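Local coordinates for mitotic checkpoint control protein kinase BUB1 (Drosophila melanogaster, PDB 6JKK) that probably binds ATP and transfers phosphate to protein substrates through this kinase domain, as part of a mitotic checkpoint protein of the kinetochore, at residues 41-46 and 67-72; 47-52 and 119-124; 84-89 and 126-131. One frame throughout, in Å; residues are numbered along the deposited sequence.

Contact 1 (41-46 and 67-72)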
loop_
_atom_site.group_PDB
_atom_site.type_symbol
_atom_site.label_atom_id
_atom_site.label_comp_id
_atom_site.label_asym_id
_atom_site.label_seq_id
_atom_site.Cartn_x
_atom_site.Cartn_y
_atom_site.Cartn_z
ATOM N N LYS A 41 24.948 2.148 -10.964
ATOM C CA LYS A 41 25.765 2.402 -9.777
ATOM C C LYS A 41 24.928 2.300 -8.509
ATOM O O LYS A 41 23.719 2.566 -8.516
ATOM C CB LYS A 41 26.414 3.793 -9.834
ATOM C CG LYS A 41 27.360 4.026 -11.006
ATOM C CD LYS A 41 27.785 5.493 -11.076
ATOM C CE LYS A 41 28.707 5.742 -12.254
ATOM N NZ LYS A 41 28.154 5.140 -13.502
ATOM N N ARG A 42 25.574 1.910 -7.417
ATOM C CA ARG A 42 24.949 1.935 -6.105
ATOM C C ARG A 42 24.602 3.384 -5.767
ATOM O O ARG A 42 25.425 4.279 -5.951
ATOM C CB ARG A 42 25.912 1.338 -5.071
ATOM C CG ARG A 42 25.281 0.977 -3.738
ATOM C CD ARG A 42 26.251 0.163 -2.882
ATOM N NE ARG A 42 26.338 -1.229 -3.323
ATOM C CZ ARG A 42 25.806 -2.254 -2.663
ATOM N NH1 ARG A 42 25.157 -2.042 -1.525
ATOM N NH2 ARG A 42 25.926 -3.490 -3.133
ATOM N N LEU A 43 23.378 3.628 -5.315
ATOM C CA LEU A 43 22.979 4.978 -4.938
ATOM C C LEU A 43 23.836 5.458 -3.776
ATOM O O LEU A 43 24.144 4.687 -2.870
ATOM C CB LEU A 43 21.500 5.012 -4.541
ATOM C CG LEU A 43 20.460 4.846 -5.655
ATOM C CD1 LEU A 43 19.057 4.705 -5.067
ATOM C CD2 LEU A 43 20.509 6.019 -6.611
ATOM N N HIS A 44 24.233 6.726 -3.809
ATOM C CA HIS A 44 25.047 7.286 -2.738
ATOM C C HIS A 44 24.595 8.711 -2.434
ATOM O O HIS A 44 24.257 9.464 -3.347
ATOM C CB HIS A 44 26.526 7.262 -3.136
ATOM C CG HIS A 44 27.464 7.379 -1.978
ATOM N ND1 HIS A 44 27.934 8.594 -1.521
ATOM C CD2 HIS A 44 28.020 6.438 -1.180
ATOM C CE1 HIS A 44 28.738 8.394 -0.494
ATOM N NE2 HIS A 44 28.809 7.093 -0.265
ATOM N N PRO A 45 24.574 9.084 -1.147
ATOM C CA PRO A 45 24.116 10.430 -0.772
ATOM C C PRO A 45 24.920 11.562 -1.418
ATOM O O PRO A 45 26.099 11.388 -1.717
ATOM C CB PRO A 45 24.307 10.450 0.754
ATOM C CG PRO A 45 25.239 9.313 1.050
ATOM C CD PRO A 45 24.917 8.273 0.035
ATOM N N ASN A 46 24.266 12.703 -1.629
ATOM C CA ASN A 46 24.913 13.910 -2.151
ATOM C C ASN A 46 25.571 13.751 -3.518
ATOM O O ASN A 46 26.669 14.255 -3.753
ATOM C CB ASN A 46 25.912 14.473 -1.141
ATOM C CG ASN A 46 25.483 15.817 -0.594
ATOM O OD1 ASN A 46 25.871 16.865 -1.113
ATOM N ND2 ASN A 46 24.673 15.796 0.459
ATOM N N TYR A 67 19.201 -6.087 -0.130
ATOM C CA TYR A 67 19.050 -6.149 -1.579
ATOM C C TYR A 67 18.598 -4.821 -2.192
ATOM O O TYR A 67 18.132 -4.776 -3.336
ATOM C CB TYR A 67 18.084 -7.276 -1.946
ATOM C CG TYR A 67 18.433 -8.580 -1.269
ATOM C CD1 TYR A 67 19.563 -9.293 -1.645
ATOM C CD2 TYR A 67 17.641 -9.092 -0.245
ATOM C CE1 TYR A 67 19.896 -10.481 -1.028
ATOM C CE2 TYR A 67 17.965 -10.282 0.378
ATOM C CZ TYR A 67 19.093 -10.972 -0.018
ATOM O OH TYR A 67 19.424 -12.157 0.598
ATOM N N GLY A 68 18.748 -3.737 -1.435
ATOM C CA GLY A 68 18.470 -2.422 -1.982
ATOM C C GLY A 68 18.445 -1.298 -0.968
ATOM O O GLY A 68 18.814 -1.473 0.196
ATOM N N SER A 69 17.989 -0.134 -1.417
ATOM C CA SER A 69 17.892 1.034 -0.552
ATOM C C SER A 69 16.885 2.013 -1.136
ATOM O O SER A 69 16.463 1.870 -2.289
ATOM C CB SER A 69 19.262 1.710 -0.420
ATOM O OG SER A 69 19.730 2.150 -1.685
ATOM N N VAL A 70 16.482 2.989 -0.328
ATOM C CA VAL A 70 15.618 4.069 -0.790
ATOM C C VAL A 70 16.268 5.386 -0.408
ATOM O O VAL A 70 16.725 5.559 0.731
ATOM C CB VAL A 70 14.195 3.986 -0.174
ATOM C CG1 VAL A 70 13.376 5.210 -0.560
ATOM C CG2 VAL A 70 13.484 2.729 -0.638
ATOM N N TYR A 71 16.322 6.305 -1.366
ATOM C CA TYR A 71 16.918 7.620 -1.153
ATOM C C TYR A 71 15.916 8.698 -1.528
ATOM O O TYR A 71 15.076 8.487 -2.406
ATOM C CB TYR A 71 18.187 7.771 -2.001
ATOM C CG TYR A 71 19.422 7.179 -1.356
ATOM C CD1 TYR A 71 19.675 5.812 -1.412
ATOM C CD2 TYR A 71 20.331 7.989 -0.683
ATOM C CE1 TYR A 71 20.801 5.269 -0.806
ATOM C CE2 TYR A 71 21.461 7.457 -0.084
ATOM C CZ TYR A 71 21.688 6.097 -0.148
ATOM O OH TYR A 71 22.808 5.565 0.454
ATOM N N VAL A 72 15.986 9.841 -0.850
ATOM C CA VAL A 72 15.172 10.989 -1.239
ATOM C C VAL A 72 16.055 11.912 -2.072
ATOM O O VAL A 72 17.251 12.057 -1.797
ATOM C CB VAL A 72 14.561 11.723 -0.013
ATOM C CG1 VAL A 72 15.633 12.080 0.998
ATOM C CG2 VAL A 72 13.790 12.967 -0.449
#

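Contact 2 (47-52 and 119-124)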
loop_
_atom_site.group_PDB
_atom_site.type_symbol
_atom_site.label_atom_id
_atom_site.label_comp_id
_atom_site.label_asym_id
_atom_site.label_seq_id
_atom_site.Cartn_x
_atom_site.Cartn_y
_atom_site.Cartn_z
ATOM N N THR A 47 24.884 13.053 -4.415
ATOM C CA THR A 47 25.367 12.839 -5.770
ATOM C C THR A 47 24.287 13.227 -6.759
ATOM O O THR A 47 23.271 13.824 -6.393
ATOM C CB THR A 47 25.717 11.364 -6.018
ATOM O OG1 THR A 47 24.580 10.546 -5.715
ATOM C CG2 THR A 47 26.887 10.941 -5.154
ATOM N N HIS A 48 24.506 12.874 -8.017
ATOM C CA HIS A 48 23.500 13.097 -9.036
ATOM C C HIS A 48 23.297 11.845 -9.868
ATOM O O HIS A 48 24.162 10.968 -9.926
ATOM C CB HIS A 48 23.871 14.288 -9.920
ATOM C CG HIS A 48 23.969 15.579 -9.171
ATOM N ND1 HIS A 48 25.027 15.877 -8.337
ATOM C CD2 HIS A 48 23.138 16.646 -9.116
ATOM C CE1 HIS A 48 24.844 17.070 -7.805
ATOM N NE2 HIS A 48 23.705 17.561 -8.262
ATOM N N LEU A 49 22.139 11.771 -10.506
ATOM C CA LEU A 49 21.760 10.602 -11.274
ATOM C C LEU A 49 21.017 11.094 -12.494
ATOM O O LEU A 49 20.205 12.019 -12.402
ATOM C CB LEU A 49 20.845 9.703 -10.437
ATOM C CG LEU A 49 20.314 8.431 -11.100
ATOM C CD1 LEU A 49 21.471 7.551 -11.497
ATOM C CD2 LEU A 49 19.385 7.681 -10.179
ATOM N N GLU A 50 21.287 10.480 -13.637
ATOM C CA GLU A 50 20.582 10.846 -14.854
ATOM C C GLU A 50 19.769 9.686 -15.418
ATOM O O GLU A 50 20.226 8.544 -15.444
ATOM C CB GLU A 50 21.561 11.358 -15.913
ATOM C CG GLU A 50 22.235 12.669 -15.559
ATOM C CD GLU A 50 22.955 13.292 -16.743
ATOM O OE1 GLU A 50 22.356 14.161 -17.410
ATOM O OE2 GLU A 50 24.114 12.908 -17.007
ATOM N N VAL A 51 18.553 9.989 -15.859
ATOM C CA VAL A 51 17.794 9.062 -16.683
ATOM C C VAL A 51 17.511 9.807 -17.975
ATOM O O VAL A 51 16.674 10.718 -18.002
ATOM C CB VAL A 51 16.476 8.624 -16.028
ATOM C CG1 VAL A 51 15.768 7.608 -16.908
ATOM C CG2 VAL A 51 16.737 8.026 -14.646
ATOM N N HIS A 52 18.226 9.434 -19.034
ATOM C CA HIS A 52 18.140 10.139 -20.313
ATOM C C HIS A 52 18.530 11.614 -20.162
ATOM O O HIS A 52 19.665 11.923 -19.813
ATOM C CB HIS A 52 16.741 9.999 -20.918
ATOM C CG HIS A 52 16.417 8.611 -21.371
ATOM N ND1 HIS A 52 17.262 7.875 -22.175
ATOM C CD2 HIS A 52 15.337 7.825 -21.141
ATOM C CE1 HIS A 52 16.718 6.697 -22.420
ATOM N NE2 HIS A 52 15.549 6.642 -21.806
ATOM N N TYR A 119 10.332 7.555 -13.706
ATOM C CA TYR A 119 11.500 7.176 -14.491
ATOM C C TYR A 119 12.063 5.856 -13.994
ATOM O O TYR A 119 11.964 5.528 -12.799
ATOM C CB TYR A 119 12.576 8.270 -14.432
ATOM C CG TYR A 119 12.137 9.552 -15.096
ATOM C CD1 TYR A 119 11.623 10.606 -14.348
ATOM C CD2 TYR A 119 12.204 9.695 -16.475
ATOM C CE1 TYR A 119 11.203 11.773 -14.958
ATOM C CE2 TYR A 119 11.790 10.855 -17.093
ATOM C CZ TYR A 119 11.292 11.890 -16.331
ATOM O OH TYR A 119 10.880 13.046 -16.956
ATOM N N ALA A 120 12.651 5.098 -14.917
ATOM C CA ALA A 120 13.235 3.804 -14.582
ATOM C C ALA A 120 14.622 3.670 -15.181
ATOM O O ALA A 120 14.806 3.813 -16.389
ATOM C CB ALA A 120 12.340 2.663 -15.077
ATOM N N LEU A 121 15.603 3.391 -14.331
ATOM C CA LEU A 121 16.938 3.084 -14.810
ATOM C C LEU A 121 17.134 1.595 -14.576
ATOM O O LEU A 121 17.111 1.129 -13.433
ATOM C CB LEU A 121 17.974 3.900 -14.040
ATOM C CG LEU A 121 19.419 3.881 -14.525
ATOM C CD1 LEU A 121 19.518 4.491 -15.919
ATOM C CD2 LEU A 121 20.315 4.623 -13.539
ATOM N N VAL A 122 17.294 0.847 -15.662
ATOM C CA VAL A 122 17.303 -0.613 -15.596
ATOM C C VAL A 122 18.612 -1.208 -16.122
ATOM O O VAL A 122 18.861 -1.219 -17.330
ATOM C CB VAL A 122 16.101 -1.191 -16.375
ATOM C CG1 VAL A 122 16.100 -2.695 -16.304
ATOM C CG2 VAL A 122 14.795 -0.637 -15.813
ATOM N N GLY A 123 19.449 -1.701 -15.211
ATOM C CA GLY A 123 20.724 -2.279 -15.591
ATOM C C GLY A 123 20.707 -3.791 -15.539
ATOM O O GLY A 123 19.701 -4.396 -15.159
ATOM N N ASN A 124 21.823 -4.401 -15.923
ATOM C CA ASN A 124 21.961 -5.847 -15.858
ATOM C C ASN A 124 21.840 -6.315 -14.404
ATOM O O ASN A 124 21.312 -7.390 -14.125
ATOM C CB ASN A 124 23.324 -6.284 -16.404
ATOM C CG ASN A 124 23.607 -5.767 -17.814
ATOM O OD1 ASN A 124 22.701 -5.570 -18.622
ATOM N ND2 ASN A 124 24.884 -5.564 -18.111
#

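Contact 3 (84-89 and 126-131)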
loop_
_atom_site.group_PDB
_atom_site.type_symbol
_atom_site.label_atom_id
_atom_site.label_comp_id
_atom_site.label_asym_id
_atom_site.label_seq_id
_atom_site.Cartn_x
_atom_site.Cartn_y
_atom_site.Cartn_z
ATOM N N LEU A 84 14.014 7.574 -4.674
ATOM C CA LEU A 84 14.747 6.695 -5.571
ATOM C C LEU A 84 14.880 5.330 -4.918
ATOM O O LEU A 84 15.483 5.203 -3.847
ATOM C CB LEU A 84 16.126 7.281 -5.906
ATOM C CG LEU A 84 16.087 8.709 -6.461
ATOM C CD1 LEU A 84 16.514 9.698 -5.405
ATOM C CD2 LEU A 84 16.942 8.874 -7.711
ATOM N N LYS A 85 14.300 4.316 -5.551
ATOM C CA LYS A 85 14.329 2.968 -4.997
ATOM C C LYS A 85 15.212 2.068 -5.835
ATOM O O LYS A 85 14.942 1.837 -7.024
ATOM C CB LYS A 85 12.917 2.382 -4.933
ATOM C CG LYS A 85 12.868 0.964 -4.376
ATOM C CD LYS A 85 11.445 0.430 -4.397
ATOM C CE LYS A 85 11.361 -0.983 -3.849
ATOM N NZ LYS A 85 9.931 -1.392 -3.701
ATOM N N GLN A 86 16.268 1.563 -5.205
ATOM C CA GLN A 86 17.214 0.686 -5.873
ATOM C C GLN A 86 17.030 -0.742 -5.389
ATOM O O GLN A 86 16.860 -0.978 -4.188
ATOM C CB GLN A 86 18.639 1.138 -5.578
ATOM C CG GLN A 86 19.704 0.292 -6.278
ATOM C CD GLN A 86 21.030 1.011 -6.393
ATOM O OE1 GLN A 86 21.625 1.413 -5.392
ATOM N NE2 GLN A 86 21.493 1.191 -7.623
ATOM N N GLU A 87 17.046 -1.698 -6.311
ATOM C CA GLU A 87 16.937 -3.094 -5.902
ATOM C C GLU A 87 17.817 -4.018 -6.734
ATOM O O GLU A 87 17.952 -3.838 -7.945
ATOM C CB GLU A 87 15.478 -3.564 -5.940
ATOM C CG GLU A 87 15.286 -5.003 -5.464
ATOM C CD GLU A 87 13.828 -5.406 -5.358
ATOM O OE1 GLU A 87 12.951 -4.515 -5.387
ATOM O OE2 GLU A 87 13.564 -6.621 -5.243
ATOM N N ARG A 88 18.412 -5.000 -6.058
ATOM C CA ARG A 88 19.169 -6.078 -6.692
ATOM C C ARG A 88 18.565 -7.420 -6.265
ATOM O O ARG A 88 18.269 -7.619 -5.084
ATOM C CB ARG A 88 20.646 -6.021 -6.283
ATOM C CG ARG A 88 21.357 -4.725 -6.676
ATOM C CD ARG A 88 22.724 -4.591 -6.017
ATOM N NE ARG A 88 22.619 -4.813 -4.581
ATOM C CZ ARG A 88 22.337 -3.866 -3.691
ATOM N NH1 ARG A 88 22.145 -2.610 -4.080
ATOM N NH2 ARG A 88 22.248 -4.178 -2.405
ATOM N N PRO A 89 18.331 -8.328 -7.227
ATOM C CA PRO A 89 18.500 -8.110 -8.669
ATOM C C PRO A 89 17.414 -7.185 -9.191
ATOM O O PRO A 89 16.502 -6.828 -8.449
ATOM C CB PRO A 89 18.306 -9.510 -9.255
ATOM C CG PRO A 89 17.400 -10.192 -8.287
ATOM C CD PRO A 89 17.806 -9.674 -6.933
ATOM N N SER A 126 20.841 -4.203 -11.448
ATOM C CA SER A 126 19.894 -3.579 -10.539
ATOM C C SER A 126 19.033 -2.577 -11.273
ATOM O O SER A 126 19.350 -2.158 -12.395
ATOM C CB SER A 126 20.625 -2.863 -9.402
ATOM O OG SER A 126 21.566 -1.934 -9.909
ATOM N N SER A 127 17.929 -2.210 -10.632
ATOM C CA SER A 127 17.019 -1.204 -11.149
ATOM C C SER A 127 17.000 -0.034 -10.175
ATOM O O SER A 127 17.288 -0.201 -8.983
ATOM C CB SER A 127 15.605 -1.780 -11.280
ATOM O OG SER A 127 15.198 -2.435 -10.082
ATOM N N VAL A 128 16.686 1.151 -10.690
ATOM C CA VAL A 128 16.355 2.288 -9.841
ATOM C C VAL A 128 15.049 2.854 -10.361
ATOM O O VAL A 128 14.962 3.243 -11.524
ATOM C CB VAL A 128 17.436 3.389 -9.863
ATOM C CG1 VAL A 128 16.924 4.632 -9.156
ATOM C CG2 VAL A 128 18.730 2.904 -9.193
ATOM N N TYR A 129 14.027 2.862 -9.507
ATOM C CA TYR A 129 12.728 3.429 -9.853
ATOM C C TYR A 129 12.510 4.742 -9.103
ATOM O O TYR A 129 12.698 4.825 -7.883
ATOM C CB TYR A 129 11.605 2.428 -9.544
ATOM C CG TYR A 129 11.698 1.168 -10.382
ATOM C CD1 TYR A 129 11.879 1.243 -11.761
ATOM C CD2 TYR A 129 11.630 -0.090 -9.796
ATOM C CE1 TYR A 129 11.976 0.099 -12.529
ATOM C CE2 TYR A 129 11.731 -1.238 -10.554
ATOM C CZ TYR A 129 11.907 -1.136 -11.919
ATOM O OH TYR A 129 12.004 -2.283 -12.674
ATOM N N ILE A 130 12.112 5.768 -9.846
ATOM C CA ILE A 130 11.914 7.098 -9.294
ATOM C C ILE A 130 10.421 7.423 -9.225
ATOM O O ILE A 130 9.726 7.406 -10.249
ATOM C CB ILE A 130 12.637 8.141 -10.162
ATOM C CG1 ILE A 130 14.141 7.840 -10.170
ATOM C CG2 ILE A 130 12.370 9.543 -9.638
ATOM C CD1 ILE A 130 14.981 8.727 -11.092
ATOM N N SER A 131 9.932 7.709 -8.019
ATOM C CA SER A 131 8.516 8.041 -7.807
ATOM C C SER A 131 8.383 9.263 -6.891
ATOM O O SER A 131 9.376 9.760 -6.380
ATOM C CB SER A 131 7.763 6.847 -7.214
ATOM O OG SER A 131 8.363 6.420 -5.998
HETATM O O HOH W 1 14.445 -0.766 -7.996
#

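Contact 1 (41-46 and 67-72)
The phenol ring of Y71 stands up from strand 68-75 into the loop 41-46, where L43 and P45 receive it at different points. L43 comes alongside the half of the ring near CD1 and CE1. Its CB lies 3.7 Å from Y71 CD1, and its CD1 branch is 3.9 Å from that same ring carbon. With its CG anti to the carbonyl carbon (chi1 -71°), L43 points down toward the strand while the ring rises, and the two slide past each other. P45 meets the other half, its CD 3.6 Å from Y71 CE2 and 3.5 Å from Y71 OH. This part is close and mostly apolar, though L43 O lies 3.7 Å from Y71 OH: L43 and Y71 are both buried, V58 and M61 of strand 54-64 add to the packing on Y71, and L84 meets L43. The S69 hydroxyl oxygen lies at the edge of the Y71 ring, in its plane, with L43 CD1 a looser 4.3 Å from S69 OG.

The outer side is different. H44 turns its CB away from the strand and is exposed; P45 CD lies over one face of the imidazole, and a weak hydrogen bond of 3.3 Å runs from H44 ND1 to P45 O. No hydrogen bond joins the loop to the strand, so van der Waals contact alone connects them here. S69 lies within the GxGxxGxV glycine-rich loop of protein kinases, and Y71 just after it on the second strand of the N-lobe sheet, covered on this face by the loop leading into strand 47-51.

Contact 2 (47-52 and 119-124)
L49 and L121 meet through single methyl groups, L49 CD1 lying 3.8 Å from L121 CD2, with the two side chains slanting across one another. Next to them V51 puts both branches to use. Its CG1, anti to the backbone N (chi1 -177°), reaches over to the strand 119-122, where it lies 4.1 Å from Y119 CB and 3.9 Å from A120 O; its CG2 is 4.3 Å from L121 CB. Y119 meets V51 CG1 with both CB and ring atom CD2, the ring approached obliquely. On the other branch of L121, CD1 comes within 4.1 Å of E50 O.

The backbones behind these side chains are nearly perpendicular. The short strands 47-51 and 119-122 cross at 96°, and their axes come no nearer than 7.7 Å; they are non-adjacent strands of the curled kinase N-lobe sheet, which brings outer strand 47-51 across the face of 119-122, its fourth strand by the usual count.

One shell further out, each strand is held by its own partners. Strand 47-51 pairs with strand 54-64, through backbone bonds of T47 with V58 and L49 with F56. Strand 119-122 is bonded to I130 from Y119, and to H33 and Q35 from A120. V128 touches L49 and I130 touches V51, so the neighbouring strand 127-132 also reaches this packing, while V37 and V40 back L121. At the end of strand 47-51, H52 N bonds to Q35 OE1 and H52 NE2 to C34 O.

With no hydrogen bond or charge pair across it, the contact depends on the van der Waals fit of largely apolar side chains, with the A120 and E50 carbonyls at the margin; directional bonding is left to the surrounding strands.

Contact 3 (84-89 and 126-131)
Three groups meet the carbonyl oxygen of K85: Y129 N donates to K85 O at 2.8 Å, V128 CA of the same facing strand offers a C-H...O contact at 3.2 Å, and water 1, also 2.8 Å from K85 O, bonds to S127 OG. By the usual kinase numbering these are the third and fifth strands of the N-lobe sheet, running antiparallel. K85 N returns a bond to Y129 O, nearly straight at 170°, and E87 and S127 form the second hydrogen-bonded pair.

K85 and Y129 emerge on one face, L84, Q86, V128 and I130 on the other. The fully extended chain of K85, the predicted ATP-binding lysine, carries NZ to salt bridges with E94 of helix 92-104 and with D207 of the DFG motif, consistent with the Lys-Glu pair of an active-like kinase. Opposite, L84 CD2 lies 3.9 Å from I130 CG1, the two side chains side by side. Q86 crosses V128, its amide held by L43 N and K41 O.

Just beyond the last bonded pair, S126 CB sits 3.2 Å from E87 O and 3.4 Å from R88 CG, while the buried S126 OG has no hydrogen-bond partner in the model.

In the fold
All three contacts reach one curled sheet, with contact 3 at its centre, 8 Å from contact 1 and 9 Å from contact 2 (centre to centre). A probable backbone bond from L84 N to Y71 O, 2.7 Å long, connects contact 3 to contact 1; another, from V128 N to L121 O at 2.8 Å, connects it to contact 2. Contacts 1 and 2 lay the continuous chain 41-52 over the face that bears L84, where L49 CD2 meets L84 CD2 at 3.7 Å and L43 CD2 at 4.1 Å. K85 leaves from the reverse face, its side chain about 4 Å from a glycerol, probably from the crystallisation liquor, in the presumed nucleotide pocket.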